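Local atomic coordinates of UPF0311 protein CA_C3321 (Clostridium acetobutylicum ATCC 824, PDB entry 3G7G), a protein that is of unknown function but folds into a closed antiparallel beta-barrel of the DUF3237 family. Residues Y11-V14 and F15-T18. Sequence-based numbering, arbitrary orientation.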
ATOM      1  N   TYR A  11       7.404  -1.232  25.118  1.00 44.34           N
ATOM      2  CA  TYR A  11       7.868  -2.045  24.007  1.00 44.51           C
ATOM      3  C   TYR A  11       8.829  -3.122  24.506  1.00 43.71           C
ATOM      4  O   TYR A  11       9.361  -3.028  25.606  1.00 42.38           O
ATOM      5  CB  TYR A  11       8.557  -1.175  22.936  1.00 45.39           C
ATOM      6  CG  TYR A  11       9.778  -0.443  23.436  1.00 46.15           C
ATOM      7  CD1 TYR A  11      11.007  -1.078  23.517  1.00 47.06           C
ATOM      8  CD2 TYR A  11       9.696   0.881  23.858  1.00 47.34           C
ATOM      9  CE1 TYR A  11      12.134  -0.414  23.997  1.00 47.07           C
ATOM     10  CE2 TYR A  11      10.814   1.553  24.341  1.00 47.48           C
ATOM     11  CZ  TYR A  11      12.031   0.900  24.410  1.00 47.39           C
ATOM     12  OH  TYR A  11      13.149   1.577  24.871  1.00 48.18           O
ATOM     13  N   GLU A  12       9.038  -4.124  23.666  1.00 42.84           N
ATOM     14  CA  GLU A  12       9.852  -5.291  23.964  1.00 42.87           C
ATOM     15  C   GLU A  12      10.762  -5.500  22.769  1.00 41.48           C
ATOM     16  O   GLU A  12      10.252  -5.569  21.648  1.00 40.90           O
ATOM     17  CB  GLU A  12       8.948  -6.530  24.033  1.00 42.98           C
ATOM     18  CG  GLU A  12       8.704  -7.123  25.384  1.00 45.23           C
ATOM     19  CD  GLU A  12       8.305  -8.607  25.293  1.00 46.15           C
ATOM     20  OE1 GLU A  12       7.680  -9.006  24.267  1.00 47.70           O
ATOM     21  OE2 GLU A  12       8.629  -9.368  26.255  1.00 51.50           O
ATOM     22  N   GLU A  13      12.071  -5.625  22.977  1.00 40.25           N
ATOM     23  CA  GLU A  13      12.939  -6.130  21.908  1.00 40.14           C
ATOM     24  C   GLU A  13      12.591  -7.591  21.660  1.00 38.29           C
ATOM     25  O   GLU A  13      12.548  -8.373  22.587  1.00 38.56           O
ATOM     26  CB  GLU A  13      14.440  -6.001  22.223  1.00 40.31           C
ATOM     27  CG  GLU A  13      15.304  -6.107  20.923  1.00 41.54           C
ATOM     28  CD  GLU A  13      16.816  -6.069  21.164  1.00 43.52           C
ATOM     29  OE1 GLU A  13      17.279  -5.247  21.999  1.00 47.55           O
ATOM     30  OE2 GLU A  13      17.547  -6.850  20.488  1.00 49.40           O
ATOM     31  N   VAL A  14      12.342  -7.960  20.415  1.00 36.32           N
ATOM     32  CA  VAL A  14      11.924  -9.319  20.121  1.00 35.23           C
ATOM     33  C   VAL A  14      13.046 -10.146  19.510  1.00 33.95           C
ATOM     34  O   VAL A  14      13.227 -11.292  19.892  1.00 34.40           O
ATOM     35  CB  VAL A  14      10.618  -9.379  19.287  1.00 35.47           C
ATOM     36  CG1 VAL A  14       9.456  -8.869  20.134  1.00 35.86           C
ATOM     37  CG2 VAL A  14      10.727  -8.610  18.014  1.00 34.77           C
ATOM     38  N   PHE A  15      13.810  -9.568  18.593  1.00 32.10           N
ATOM     39  CA  PHE A  15      14.951 -10.236  17.995  1.00 31.29           C
ATOM     40  C   PHE A  15      15.717  -9.220  17.167  1.00 29.97           C
ATOM     41  O   PHE A  15      15.286  -8.081  17.004  1.00 28.24           O
ATOM     42  CB  PHE A  15      14.523 -11.421  17.121  1.00 30.65           C
ATOM     43  CG  PHE A  15      13.615 -11.027  15.958  1.00 31.11           C
ATOM     44  CD1 PHE A  15      14.130 -10.844  14.691  1.00 27.62           C
ATOM     45  CD2 PHE A  15      12.259 -10.868  16.150  1.00 32.32           C
ATOM     46  CE1 PHE A  15      13.316 -10.496  13.631  1.00 30.15           C
ATOM     47  CE2 PHE A  15      11.422 -10.513  15.090  1.00 32.11           C
ATOM     48  CZ  PHE A  15      11.958 -10.337  13.829  1.00 31.81           C
ATOM     49  N   SER A  16      16.870  -9.638  16.682  1.00 29.96           N
ATOM     50  CA  SER A  16      17.701  -8.861  15.778  1.00 31.23           C
ATOM     51  C   SER A  16      17.966  -9.677  14.550  1.00 30.96           C
ATOM     52  O   SER A  16      17.921 -10.913  14.585  1.00 29.44           O
ATOM     53  CB  SER A  16      19.055  -8.589  16.419  1.00 31.66           C
ATOM     54  OG  SER A  16      18.885  -7.905  17.640  1.00 35.79           O
ATOM     55  N   ILE A  17      18.306  -8.995  13.471  1.00 31.49           N
ATOM     56  CA  ILE A  17      18.837  -9.677  12.295  1.00 31.96           C
ATOM     57  C   ILE A  17      20.084  -8.929  11.869  1.00 32.45           C
ATOM     58  O   ILE A  17      20.059  -7.712  11.781  1.00 32.37           O
ATOM     59  CB  ILE A  17      17.824  -9.739  11.135  1.00 31.71           C
ATOM     60  CG1 ILE A  17      16.477 -10.262  11.625  1.00 31.99           C
ATOM     61  CG2 ILE A  17      18.343 -10.640  10.020  1.00 32.44           C
ATOM     62  CD1 ILE A  17      15.406 -10.367  10.548  1.00 30.06           C
ATOM     63  N   THR A  18      21.186  -9.653  11.652  1.00 32.90           N
ATOM     64  CA  THR A  18      22.347  -9.066  10.994  1.00 33.33           C
ATOM     65  C   THR A  18      22.366  -9.580   9.566  1.00 33.26           C
ATOM     66  O   THR A  18      22.433 -10.779   9.346  1.00 32.47           O
ATOM     67  CB  THR A  18      23.641  -9.404  11.715  1.00 33.63           C
ATOM     68  OG1 THR A  18      23.529  -8.972  13.065  1.00 35.10           O
ATOM     69  CG2 THR A  18      24.824  -8.693  11.070  1.00 33.10           C
TER
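Val14 and Phe15, consecutive along the chain, press their side chains together: the methyl CG2 of Val14 lies 3.3 Å from CD2 of the Phe15 ring, a tight fit, and 3.6 Å from its CE2. It is this methyl of the valine, rather than CG1, that comes obliquely against the ring. Phe15 takes chi1 of 60°, placing CG between its N and carbonyl carbon, while the CD1/CE1 edge, across the ring from Val14, receives CG1 of Ile17 in its plane. Neighbours in a regular strand point to opposite faces; here they share one because a classic beta bulge interrupts strand 11-30. Val14 has a helix-like psi of -42°, Phe15 is extended, and both make backbone hydrogen bonds with the single residue Phe154 on strand 150-157, where the first and last strands close the barrel. Phe15 is buried, its ring stacking with those of Phe51 and Phe154. On the other face, the bulge leaves Glu13 and Ser16 as companions: with CG anti to the backbone N (chi1 -162°) and the chain extended beyond it, Glu13 carries OE2 to 3.3 Å from Ser16 OG.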